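Local coordinates for protein dihydrofolate reductase, putative (Aspergillus flavus, PDB 6DRS) that probably catalyses the NADPH-dependent reduction of dihydrofolate to tetrahydrofolate and is bound here to an antifolate inhibitor and NADP, at residues L74-K79 against E98-K103; N82-R87 against T127-S132. One frame throughout, in Å; residues are numbered along the deposited sequence.

Contact 1 (L74-K79 against E98-K103). With SO4 (sulfate ion), chain E.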
loop_
_atom_site.group_PDB
_atom_site.type_symbol
_atom_site.label_atom_id
_atom_site.label_comp_id
_atom_site.label_asym_id
_atom_site.label_seq_id
_atom_site.Cartn_x
_atom_site.Cartn_y
_atom_site.Cartn_z
ATOM N N LEU A 74 6.860 -14.388 -0.983
ATOM C CA LEU A 74 6.927 -13.076 -1.583
ATOM C C LEU A 74 7.326 -12.044 -0.523
ATOM O O LEU A 74 7.513 -10.879 -0.830
ATOM C CB LEU A 74 5.566 -12.721 -2.195
ATOM C CG LEU A 74 5.161 -13.461 -3.474
ATOM C CD1 LEU A 74 4.272 -12.573 -4.336
ATOM C CD2 LEU A 74 6.365 -13.930 -4.286
ATOM N N ARG A 75 7.497 -12.426 0.725
ATOM C CA ARG A 75 7.734 -11.346 1.665
ATOM C C ARG A 75 9.079 -11.540 2.396
ATOM O O ARG A 75 9.591 -12.667 2.433
ATOM C CB ARG A 75 6.524 -11.204 2.592
ATOM C CG ARG A 75 6.620 -12.026 3.867
ATOM C CD ARG A 75 5.282 -12.177 4.547
ATOM N NE ARG A 75 5.478 -13.209 5.550
ATOM C CZ ARG A 75 4.569 -14.106 5.915
ATOM N NH1 ARG A 75 3.394 -14.146 5.309
ATOM N NH2 ARG A 75 4.850 -14.959 6.886
ATOM N N PRO A 76 9.664 -10.474 2.974
ATOM C CA PRO A 76 9.223 -9.061 2.825
ATOM C C PRO A 76 9.263 -8.618 1.351
ATOM O O PRO A 76 10.008 -9.176 0.560
ATOM C CB PRO A 76 10.205 -8.235 3.675
ATOM C CG PRO A 76 10.961 -9.256 4.505
ATOM C CD PRO A 76 10.969 -10.487 3.629
ATOM N N LEU A 77 8.398 -7.687 0.970
ATOM C CA LEU A 77 8.191 -7.362 -0.454
ATOM C C LEU A 77 9.442 -6.649 -1.015
ATOM O O LEU A 77 9.991 -5.723 -0.387
ATOM C CB LEU A 77 6.941 -6.474 -0.527
ATOM C CG LEU A 77 5.604 -7.216 -0.395
ATOM C CD1 LEU A 77 4.469 -6.212 -0.314
ATOM C CD2 LEU A 77 5.386 -8.144 -1.587
ATOM N N GLY A 78 9.908 -7.086 -2.178
ATOM C CA GLY A 78 11.196 -6.650 -2.691
ATOM C C GLY A 78 11.213 -5.197 -3.154
ATOM O O GLY A 78 10.202 -4.623 -3.631
ATOM N N LYS A 79 12.401 -4.602 -2.987
ATOM C CA LYS A 79 12.745 -3.322 -3.582
ATOM C C LYS A 79 12.087 -2.194 -2.805
ATOM O O LYS A 79 12.041 -1.058 -3.303
ATOM C CB LYS A 79 12.376 -3.241 -5.066
ATOM C CG LYS A 79 13.249 -4.105 -5.955
ATOM C CD LYS A 79 12.828 -4.135 -7.382
ATOM C CE LYS A 79 13.605 -5.203 -8.124
ATOM N NZ LYS A 79 13.768 -4.811 -9.542
ATOM N N GLU A 98 14.167 -13.666 9.903
ATOM C CA GLU A 98 14.329 -14.950 9.259
ATOM C C GLU A 98 13.822 -14.872 7.819
ATOM O O GLU A 98 14.472 -15.383 6.899
ATOM C CB GLU A 98 13.571 -16.002 10.059
ATOM C CG GLU A 98 14.102 -17.412 9.898
ATOM C CD GLU A 98 13.246 -18.418 10.658
ATOM O OE1 GLU A 98 13.076 -18.243 11.898
ATOM O OE2 GLU A 98 12.726 -19.355 10.010
ATOM N N GLU A 99 12.650 -14.261 7.638
ATOM C CA GLU A 99 12.003 -14.185 6.318
ATOM C C GLU A 99 12.830 -13.285 5.385
ATOM O O GLU A 99 13.049 -13.612 4.212
ATOM C CB GLU A 99 10.538 -13.748 6.471
ATOM C CG GLU A 99 9.626 -14.847 7.015
ATOM C CD GLU A 99 8.229 -14.391 7.427
ATOM O OE1 GLU A 99 7.900 -13.208 7.233
ATOM O OE2 GLU A 99 7.468 -15.212 7.962
ATOM N N LEU A 100 13.316 -12.171 5.917
ATOM C CA LEU A 100 14.272 -11.294 5.172
ATOM C C LEU A 100 15.475 -12.090 4.629
ATOM O O LEU A 100 15.799 -12.011 3.436
ATOM C CB LEU A 100 14.714 -10.156 6.102
ATOM C CG LEU A 100 15.647 -9.128 5.467
ATOM C CD1 LEU A 100 15.085 -8.638 4.141
ATOM C CD2 LEU A 100 15.885 -7.958 6.424
ATOM N N LYS A 101 16.113 -12.886 5.488
ATOM C CA LYS A 101 17.294 -13.694 5.121
ATOM C C LYS A 101 16.959 -14.671 3.981
ATOM O O LYS A 101 17.776 -14.893 3.072
ATOM C CB LYS A 101 17.833 -14.418 6.361
ATOM C CG LYS A 101 19.100 -15.237 6.156
ATOM C CD LYS A 101 19.580 -15.951 7.404
ATOM C CE LYS A 101 20.865 -16.703 7.136
ATOM N NZ LYS A 101 21.531 -17.140 8.393
ATOM N N GLU A 102 15.788 -15.291 4.035
ATOM C CA GLU A 102 15.359 -16.198 2.956
ATOM C C GLU A 102 15.167 -15.384 1.663
ATOM O O GLU A 102 15.527 -15.805 0.535
ATOM C CB GLU A 102 14.089 -16.912 3.449
ATOM C CG GLU A 102 13.561 -18.035 2.564
ATOM C CD GLU A 102 14.576 -18.814 1.751
ATOM O OE1 GLU A 102 15.571 -19.302 2.350
ATOM O OE2 GLU A 102 14.371 -18.934 0.517
ATOM N N LYS A 103 14.578 -14.197 1.824
ATOM C CA LYS A 103 14.295 -13.315 0.680
ATOM C C LYS A 103 15.619 -12.891 0.019
ATOM O O LYS A 103 15.792 -12.941 -1.216
ATOM C CB LYS A 103 13.475 -12.123 1.186
ATOM C CG LYS A 103 13.076 -11.083 0.151
ATOM C CD LYS A 103 11.987 -11.520 -0.801
ATOM C CE LYS A 103 11.593 -10.400 -1.741
ATOM N NZ LYS A 103 10.967 -10.910 -2.983
HETATM S S SO4 E . 10.980 -8.628 -5.929
HETATM O O1 SO4 E . 10.019 -8.715 -7.053
HETATM O O2 SO4 E . 11.583 -7.275 -5.915
HETATM O O3 SO4 E . 12.055 -9.641 -6.090
HETATM O O4 SO4 E . 10.247 -8.873 -4.663
HETATM O O HOH W 1 8.076 -9.687 -3.059
HETATM O O HOH W 2 11.075 -14.777 2.799
#

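Contact 2 (N82-R87 against T127-S132). With NAP (NADP nicotinamide-adenine-dinucleotide phosphate), chain H.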
loop_
_atom_site.group_PDB
_atom_site.type_symbol
_atom_site.label_atom_id
_atom_site.label_comp_id
_atom_site.label_asym_id
_atom_site.label_seq_id
_atom_site.Cartn_x
_atom_site.Cartn_y
_atom_site.Cartn_z
ATOM N N ASN A 82 10.287 -2.558 4.172
ATOM C CA ASN A 82 9.066 -3.018 4.758
ATOM C C ASN A 82 9.120 -2.695 6.245
ATOM O O ASN A 82 10.107 -3.016 6.919
ATOM C CB ASN A 82 8.883 -4.513 4.534
ATOM C CG ASN A 82 8.694 -4.884 3.080
ATOM O OD1 ASN A 82 7.636 -5.389 2.719
ATOM N ND2 ASN A 82 9.712 -4.698 2.246
ATOM N N VAL A 83 8.104 -2.005 6.747
ATOM C CA VAL A 83 8.116 -1.630 8.159
ATOM C C VAL A 83 6.885 -2.233 8.839
ATOM O O VAL A 83 5.761 -1.797 8.568
ATOM C CB VAL A 83 8.189 -0.105 8.366
ATOM C CG1 VAL A 83 8.328 0.233 9.848
ATOM C CG2 VAL A 83 9.320 0.517 7.561
ATOM N N ILE A 84 7.099 -3.234 9.691
ATOM C CA ILE A 84 5.992 -4.021 10.270
ATOM C C ILE A 84 5.695 -3.494 11.674
ATOM O O ILE A 84 6.575 -3.516 12.534
ATOM C CB ILE A 84 6.303 -5.533 10.274
ATOM C CG1 ILE A 84 6.512 -6.082 8.862
ATOM C CG2 ILE A 84 5.207 -6.301 11.012
ATOM C CD1 ILE A 84 7.951 -6.222 8.423
ATOM N N VAL A 85 4.463 -3.007 11.882
ATOM C CA VAL A 85 4.046 -2.428 13.175
ATOM C C VAL A 85 3.317 -3.487 14.009
ATOM O O VAL A 85 2.345 -4.096 13.550
ATOM C CB VAL A 85 3.186 -1.160 13.005
ATOM C CG1 VAL A 85 2.625 -0.663 14.331
ATOM C CG2 VAL A 85 3.975 -0.058 12.319
ATOM N N THR A 86 3.812 -3.676 15.239
ATOM C CA THR A 86 3.387 -4.778 16.097
ATOM C C THR A 86 3.501 -4.375 17.569
ATOM O O THR A 86 4.193 -3.411 17.938
ATOM C CB THR A 86 4.166 -6.070 15.809
ATOM O OG1 THR A 86 3.556 -7.086 16.604
ATOM C CG2 THR A 86 5.627 -5.969 16.197
ATOM N N ARG A 87 2.794 -5.125 18.408
ATOM C CA ARG A 87 2.926 -4.951 19.856
ATOM C C ARG A 87 3.852 -6.035 20.427
ATOM O O ARG A 87 4.101 -6.056 21.619
ATOM C CB ARG A 87 1.550 -4.982 20.524
ATOM C CG ARG A 87 0.750 -3.716 20.281
ATOM C CD ARG A 87 -0.497 -3.623 21.134
ATOM N NE ARG A 87 -1.226 -2.402 20.807
ATOM C CZ ARG A 87 -2.155 -2.314 19.860
ATOM N NH1 ARG A 87 -2.543 -3.396 19.197
ATOM N NH2 ARG A 87 -2.674 -1.133 19.574
ATOM N N THR A 127 16.118 -3.715 -0.679
ATOM C CA THR A 127 15.058 -4.446 0.041
ATOM C C THR A 127 15.456 -4.548 1.513
ATOM O O THR A 127 16.572 -5.009 1.815
ATOM C CB THR A 127 14.943 -5.865 -0.514
ATOM O OG1 THR A 127 14.733 -5.767 -1.924
ATOM C CG2 THR A 127 13.840 -6.662 0.142
ATOM N N ASP A 128 14.573 -4.110 2.404
ATOM C CA ASP A 128 14.807 -4.260 3.819
ATOM C C ASP A 128 13.478 -4.551 4.543
ATOM O O ASP A 128 12.398 -4.269 4.006
ATOM C CB ASP A 128 15.440 -3.000 4.401
ATOM C CG ASP A 128 16.129 -3.219 5.743
ATOM O OD1 ASP A 128 16.463 -4.381 6.066
ATOM O OD2 ASP A 128 16.302 -2.228 6.472
ATOM N N ALA A 129 13.565 -5.065 5.776
ATOM C CA ALA A 129 12.408 -5.195 6.657
ATOM C C ALA A 129 12.829 -4.843 8.075
ATOM O O ALA A 129 13.857 -5.319 8.536
ATOM C CB ALA A 129 11.846 -6.584 6.595
ATOM N N ILE A 130 12.032 -4.018 8.735
ATOM C CA ILE A 130 12.263 -3.676 10.122
ATOM C C ILE A 130 10.926 -3.682 10.883
ATOM O O ILE A 130 9.857 -3.491 10.294
ATOM C CB ILE A 130 12.978 -2.325 10.240
ATOM C CG1 ILE A 130 12.063 -1.174 9.835
ATOM C CG2 ILE A 130 14.237 -2.333 9.393
ATOM C CD1 ILE A 130 12.803 0.132 9.580
ATOM N N VAL A 131 11.001 -3.859 12.200
ATOM C CA VAL A 131 9.803 -4.033 13.027
ATOM C C VAL A 131 9.785 -2.920 14.069
ATOM O O VAL A 131 10.773 -2.730 14.699
ATOM C CB VAL A 131 9.840 -5.408 13.717
ATOM C CG1 VAL A 131 8.624 -5.618 14.613
ATOM C CG2 VAL A 131 10.015 -6.548 12.721
ATOM N N SER A 132 8.676 -2.201 14.217
ATOM C CA SER A 132 8.547 -1.091 15.139
ATOM C C SER A 132 7.336 -1.325 16.039
ATOM O O SER A 132 6.463 -2.135 15.712
ATOM C CB SER A 132 8.366 0.216 14.395
ATOM O OG SER A 132 9.296 0.293 13.320
HETATM P PA NAP H . -3.616 -4.462 10.334
HETATM O O1A NAP H . -2.934 -4.846 9.051
HETATM O O2A NAP H . -4.018 -3.105 10.785
HETATM O O5B NAP H . -2.776 -5.144 11.547
HETATM C C5B NAP H . -3.254 -5.244 12.902
HETATM C C4B NAP H . -2.033 -5.596 13.726
HETATM O O4B NAP H . -1.105 -4.511 13.672
HETATM C C3B NAP H . -2.312 -5.781 15.211
HETATM O O3B NAP H . -2.735 -7.126 15.482
HETATM C C2B NAP H . -0.957 -5.468 15.819
HETATM O O2B NAP H . -0.046 -6.530 15.547
HETATM C C1B NAP H . -0.438 -4.349 14.934
HETATM N N9A NAP H . -0.814 -3.051 15.465
HETATM C C8A NAP H . -1.951 -2.447 15.085
HETATM N N7A NAP H . -2.067 -1.259 15.714
HETATM C C5A NAP H . -0.983 -1.089 16.503
HETATM C C6A NAP H . -0.507 -0.037 17.429
HETATM N N6A NAP H . -1.263 1.061 17.567
HETATM N N1A NAP H . 0.661 -0.187 18.090
HETATM C C2A NAP H . 1.380 -1.307 17.893
HETATM N N3A NAP H . 0.999 -2.312 17.058
HETATM C C4A NAP H . -0.156 -2.281 16.344
HETATM O O3 NAP H . -4.879 -5.506 10.442
HETATM P PN NAP H . -6.434 -5.294 9.998
HETATM O O1N NAP H . -6.915 -3.937 10.303
HETATM O O2N NAP H . -7.090 -6.514 10.606
HETATM O O5D NAP H . -6.358 -5.501 8.414
HETATM C C5D NAP H . -5.878 -6.702 7.863
HETATM C C4D NAP H . -6.876 -6.978 6.760
HETATM O O4D NAP H . -6.938 -5.824 5.921
HETATM C C3D NAP H . -6.555 -8.158 5.873
HETATM O O3D NAP H . -7.823 -8.759 5.501
HETATM C C2D NAP H . -5.902 -7.502 4.685
HETATM O O2D NAP H . -6.052 -8.302 3.539
HETATM C C1D NAP H . -6.663 -6.200 4.569
HETATM N N1N NAP H . -5.895 -5.156 3.858
HETATM C C2N NAP H . -6.415 -4.660 2.711
HETATM C C3N NAP H . -5.738 -3.680 1.956
HETATM C C7N NAP H . -6.363 -3.132 0.675
HETATM O O7N NAP H . -5.837 -2.197 0.063
HETATM N N7N NAP H . -7.501 -3.701 0.235
HETATM C C4N NAP H . -4.473 -3.251 2.405
HETATM C C5N NAP H . -3.966 -3.792 3.588
HETATM C C6N NAP H . -4.682 -4.758 4.299
HETATM P P2B NAP H . 0.239 -7.684 16.632
HETATM O O1X NAP H . -1.056 -8.477 16.750
HETATM O O2X NAP H . 1.256 -8.553 15.920
HETATM O O3X NAP H . 0.573 -6.820 17.809
#

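Contact 1 (L74-K79 against E98-K103)
Glu99 meets Arg75 in a salt bridge made of two hydrogen bonds. Arg75 NE donates to Glu99 OE1 at 2.9 Å, and Arg75 NH2 donates to Glu99 OE2 at 2.8 Å. The grip is side-on. Both oxygens lie close to the guanidinium plane, but the carboxylate is turned 50° from it, so the donors meet it from above its plane. An extended chain beyond CG (chi2 169°) carries the carboxylate out from the helix to Arg75. Tyr67 and Arg95 also bond to this carboxylate, while Arg75 NH1 goes to Val70 O. Several bonds therefore fix both charged groups. A water lies within hydrogen-bonding distance of both Glu99 O and Arg75 O.

One residue on, Leu100 CB packs on Pro76 CG at 4.2 Å. The Pro76 ring, which follows a cis peptide bond, lies against the backbone of Glu99 and Leu100.

Lys103 closes the contact. It bends at chi2 (73°), and its chain runs alongside Pro76 O, with Lys103 CE 3.1 Å from that oxygen. Lys103 NZ donates to sulfate O4 at 2.7 Å. Gly78 N makes a weak bond to the same oxygen. A water connects Lys103 NZ, Leu74 O and the sulfate. The loop before strand 81-85 thus packs on helix 89-116 through Arg75, Pro76 and Gly78. Leu77 of this loop points away from the helix and touches the inhibitor, as part of the antifolate pocket of the dihydrofolate reductase fold.

Contact 2 (N82-R87 against T127-S132)
Asn82 to Val85 pair in parallel with Ala129 to Ser132, and backbone hydrogen bonds carry most of the contact. Asn82 N donates to Asp128 O at 2.7 Å, and Asn82 O accepts from Ile130 N. Ile84 repeats the pattern with Ile130 O and Ser132 N. The last bond, Thr86 N to Ser132 O at 3.1 Å, extends the pairing beyond the first strand. CA-H...O contacts lie between these bonds, such as Ala129 CA to Asn82 O at 3.2 Å.

One side chain joins the backbone bonding. Asn82 ND2 reaches Asp128 O at 3.2 Å, from the opposite face of that carbonyl to Asn82 N. The same ND2 also bonds to Leu77 O.

The apolar contacts lie on both faces. Val83 and Ile130 stand side by side, with Val83 CG2 3.9 Å from Ile130 CG1, under helix 135-146. On the other face Ile84 CD1 nears Ala129 CB at 4.3 Å. Thr86 CG2 presses on Val131 CG1 at 3.4 Å, which is tight.

The cofactor contacts follow at the strand end. Thr86 OG1, anti to the backbone N (chi1 -174°), points to the 2'-phosphate of NADP and donates to its O2X at 2.8 Å. Arg87 N donates to NADP O3X. The Arg87 guanidinium lies over one face of the adenine. This is the NADP adenosine site at the C-terminal end of a parallel strand, as in other dihydrofolate reductases.

Helix 89-116 follows strand 81-85 and leads on to strand 128-132, a beta-alpha-beta crossover. Contact 2 is the buried pairing of its two strands. Contact 1 is partly buried and holds the loop before the first strand against the connecting helix. The segments alternate along the chain, and the two contacts touch: Pro76 packs on Ala129, and Thr127 OG1 lies within hydrogen-bonding range of Lys79 N. Their chemistry differs accordingly. Contact 1 relies on charged side chains, water and a sulfate probably from the crystallisation liquor. Contact 2 relies on main-chain bonds and aliphatic packing. Contact 1 borders the inhibitor, whereas contact 2 ends at the cofactor adenosine.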